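PDB 2Q7B: acetyltransferase, GNAT family from Streptococcus agalactiae 2603V/R, which probably catalyses the transfer of an acetyl group to an amino group of its substrate, as GNAT-family acetyltransferases do. Local coordinates for residues 33-38 against 83-88. Sequence-based numbering, arbitrary orientation.
Sequences AQLVDL and VGSIAL
Leu-38 lays both of its methyls on one face of the Val-83–Gly-84 peptide plane. CD2 stands almost directly above the amide nitrogen, 3.6 Å from Gly-84 N, and CD1 sits over the oxygen, 3.8 Å from Val-83 O. The strand backbone bonds on to its neighbours: Val-83 to Ala-76 and to Tyr-104, just past strand 95-103, and Gly-84 to Ala-76, so Val-83 and Gly-84 form a classic beta bulge opposite Ala-76. Leu-38 CD2 also reaches the next peptide, set off to one side above it, 4.0 Å from Ser-85 N. With CG anti to the backbone N (chi1 169°), Leu-38 extends off the helix to reach the strand backbone.

This is the GNAT layout, in which the helix that follows the first strand packs on one face of the mixed sheet. Segment 33-38 of helix 29-46 crosses segment 83-88 of strand 81-90 nearly at right angles (86°), their axes 8.6 Å apart at closest approach. Across the sheet, Ile-86 and Leu-88 pack on helix 114-128.

One helical turn back from Leu-38, Leu-35 brings a single methyl alongside Ser-85, with CD1 3.7 Å from Ser-85 CB. The buried Ser-85 hydroxyl, 3.8 Å from Leu-35 CD1 at OG, is hydrogen-bonded to the backbone oxygen of Lys-100, so a satisfied polar group sits among methyls. Phe-102 of strand 95-103 touches both Leu-38 and Ser-85, while Phe-73 of strand 72-78 flanks Leu-35.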
ATOM      1  N   ALA A  33      -2.617   4.666  -4.364  1.00 34.69           N
ATOM      2  CA  ALA A  33      -1.367   4.930  -3.642  1.00 32.77           C
ATOM      3  C   ALA A  33      -1.612   5.909  -2.510  1.00 32.96           C
ATOM      4  O   ALA A  33      -1.172   5.687  -1.392  1.00 33.27           O
ATOM      5  CB  ALA A  33      -0.311   5.462  -4.571  1.00 33.37           C
ATOM      6  N   GLN A  34      -2.337   6.979  -2.811  1.00 33.83           N
ATOM      7  CA  GLN A  34      -2.693   7.989  -1.834  1.00 34.05           C
ATOM      8  C   GLN A  34      -3.583   7.426  -0.732  1.00 33.08           C
ATOM      9  O   GLN A  34      -3.469   7.838   0.434  1.00 32.85           O
ATOM     10  CB  GLN A  34      -3.420   9.144  -2.507  1.00 32.92           C
ATOM     11  CG  GLN A  34      -2.597   9.963  -3.466  1.00 37.07           C
ATOM     12  CD  GLN A  34      -3.454  10.768  -4.420  1.00 38.07           C
ATOM     13  OE1 GLN A  34      -4.669  10.800  -4.306  1.00 39.33           O
ATOM     14  NE2 GLN A  34      -2.822  11.411  -5.373  1.00 35.75           N
ATOM     15  N   LEU A  35      -4.484   6.517  -1.098  1.00 32.56           N
ATOM     16  CA  LEU A  35      -5.359   5.863  -0.113  1.00 32.86           C
ATOM     17  C   LEU A  35      -4.543   5.024   0.859  1.00 32.79           C
ATOM     18  O   LEU A  35      -4.766   5.068   2.059  1.00 35.58           O
ATOM     19  CB  LEU A  35      -6.384   4.979  -0.796  1.00 33.76           C
ATOM     20  CG  LEU A  35      -7.356   4.186   0.084  1.00 32.45           C
ATOM     21  CD1 LEU A  35      -8.142   5.100   1.031  1.00 32.56           C
ATOM     22  CD2 LEU A  35      -8.285   3.441  -0.829  1.00 37.80           C
ATOM     23  N   VAL A  36      -3.609   4.243   0.320  1.00 34.05           N
ATOM     24  CA  VAL A  36      -2.704   3.433   1.138  1.00 32.65           C
ATOM     25  C   VAL A  36      -1.912   4.303   2.105  1.00 32.42           C
ATOM     26  O   VAL A  36      -1.772   3.951   3.279  1.00 32.05           O
ATOM     27  CB  VAL A  36      -1.769   2.563   0.250  1.00 32.29           C
ATOM     28  CG1 VAL A  36      -0.673   1.854   1.067  1.00 37.11           C
ATOM     29  CG2 VAL A  36      -2.604   1.547  -0.541  1.00 33.51           C
ATOM     30  N   ASP A  37      -1.428   5.465   1.640  1.00 34.41           N
ATOM     31  CA  ASP A  37      -0.692   6.397   2.507  1.00 31.53           C
ATOM     32  C   ASP A  37      -1.589   6.936   3.617  1.00 31.72           C
ATOM     33  O   ASP A  37      -1.150   7.089   4.740  1.00 32.45           O
ATOM     34  CB  ASP A  37      -0.079   7.573   1.721  1.00 32.13           C
ATOM     35  CG  ASP A  37       1.073   7.156   0.799  1.00 36.55           C
ATOM     36  OD1 ASP A  37       1.779   6.147   1.075  1.00 32.71           O
ATOM     37  OD2 ASP A  37       1.309   7.892  -0.189  1.00 34.10           O
ATOM     38  N   LEU A  38      -2.832   7.241   3.290  1.00 33.17           N
ATOM     39  CA  LEU A  38      -3.806   7.734   4.283  1.00 33.09           C
ATOM     40  C   LEU A  38      -4.078   6.698   5.355  1.00 31.42           C
ATOM     41  O   LEU A  38      -4.041   6.990   6.546  1.00 32.79           O
ATOM     42  CB  LEU A  38      -5.120   8.108   3.579  1.00 32.22           C
ATOM     43  CG  LEU A  38      -6.345   8.394   4.460  1.00 35.03           C
ATOM     44  CD1 LEU A  38      -6.138   9.616   5.352  1.00 33.53           C
ATOM     45  CD2 LEU A  38      -7.520   8.601   3.600  1.00 35.37           C
ATOM     46  N   VAL A  83      -7.717  12.443   0.754  1.00 35.51           N
ATOM     47  CA  VAL A  83      -7.515  12.929   2.114  1.00 33.56           C
ATOM     48  C   VAL A  83      -8.492  12.325   3.139  1.00 33.93           C
ATOM     49  O   VAL A  83      -8.354  12.566   4.340  1.00 33.49           O
ATOM     50  CB  VAL A  83      -7.505  14.474   2.182  1.00 33.18           C
ATOM     51  CG1 VAL A  83      -6.309  15.022   1.416  1.00 33.53           C
ATOM     52  CG2 VAL A  83      -8.805  15.089   1.672  1.00 34.35           C
ATOM     53  N   GLY A  84      -9.420  11.490   2.678  1.00 35.20           N
ATOM     54  CA  GLY A  84     -10.363  10.823   3.544  1.00 35.78           C
ATOM     55  C   GLY A  84     -10.981   9.650   2.824  1.00 36.63           C
ATOM     56  O   GLY A  84     -10.928   9.573   1.583  1.00 33.37           O
ATOM     57  N   SER A  85     -11.531   8.721   3.601  1.00 36.09           N
ATOM     58  CA  SER A  85     -12.202   7.560   3.047  1.00 33.50           C
ATOM     59  C   SER A  85     -13.265   7.048   4.001  1.00 33.09           C
ATOM     60  O   SER A  85     -13.206   7.293   5.210  1.00 32.43           O
ATOM     61  CB  SER A  85     -11.182   6.439   2.738  1.00 34.95           C
ATOM     62  OG  SER A  85     -10.585   5.881   3.902  1.00 33.74           O
ATOM     63  N   ILE A  86     -14.261   6.361   3.444  1.00 35.02           N
ATOM     64  CA  ILE A  86     -15.234   5.619   4.228  1.00 32.66           C
ATOM     65  C   ILE A  86     -15.820   4.518   3.322  1.00 34.13           C
ATOM     66  O   ILE A  86     -15.877   4.676   2.116  1.00 33.42           O
ATOM     67  CB  ILE A  86     -16.327   6.504   4.844  1.00 34.36           C
ATOM     68  CG1 ILE A  86     -16.998   5.772   6.015  1.00 34.17           C
ATOM     69  CG2 ILE A  86     -17.349   6.940   3.800  1.00 35.28           C
ATOM     70  CD1 ILE A  86     -17.902   6.677   6.859  1.00 35.71           C
ATOM     71  N   ALA A  87     -16.238   3.406   3.914  1.00 33.01           N
ATOM     72  CA  ALA A  87     -16.772   2.286   3.154  1.00 33.74           C
ATOM     73  C   ALA A  87     -17.940   1.678   3.873  1.00 32.77           C
ATOM     74  O   ALA A  87     -18.022   1.723   5.105  1.00 32.85           O
ATOM     75  CB  ALA A  87     -15.697   1.217   2.972  1.00 34.62           C
ATOM     76  N   LEU A  88     -18.840   1.115   3.086  1.00 32.81           N
ATOM     77  CA  LEU A  88     -19.981   0.382   3.586  1.00 34.07           C
ATOM     78  C   LEU A  88     -19.870  -1.030   3.049  1.00 32.69           C
ATOM     79  O   LEU A  88     -19.717  -1.224   1.842  1.00 32.84           O
ATOM     80  CB  LEU A  88     -21.309   1.034   3.150  1.00 33.34           C
ATOM     81  CG  LEU A  88     -22.601   0.377   3.645  1.00 35.23           C
ATOM     82  CD1 LEU A  88     -23.724   1.378   3.761  1.00 39.66           C
ATOM     83  CD2 LEU A  88     -23.040  -0.824   2.785  1.00 38.80           C
TER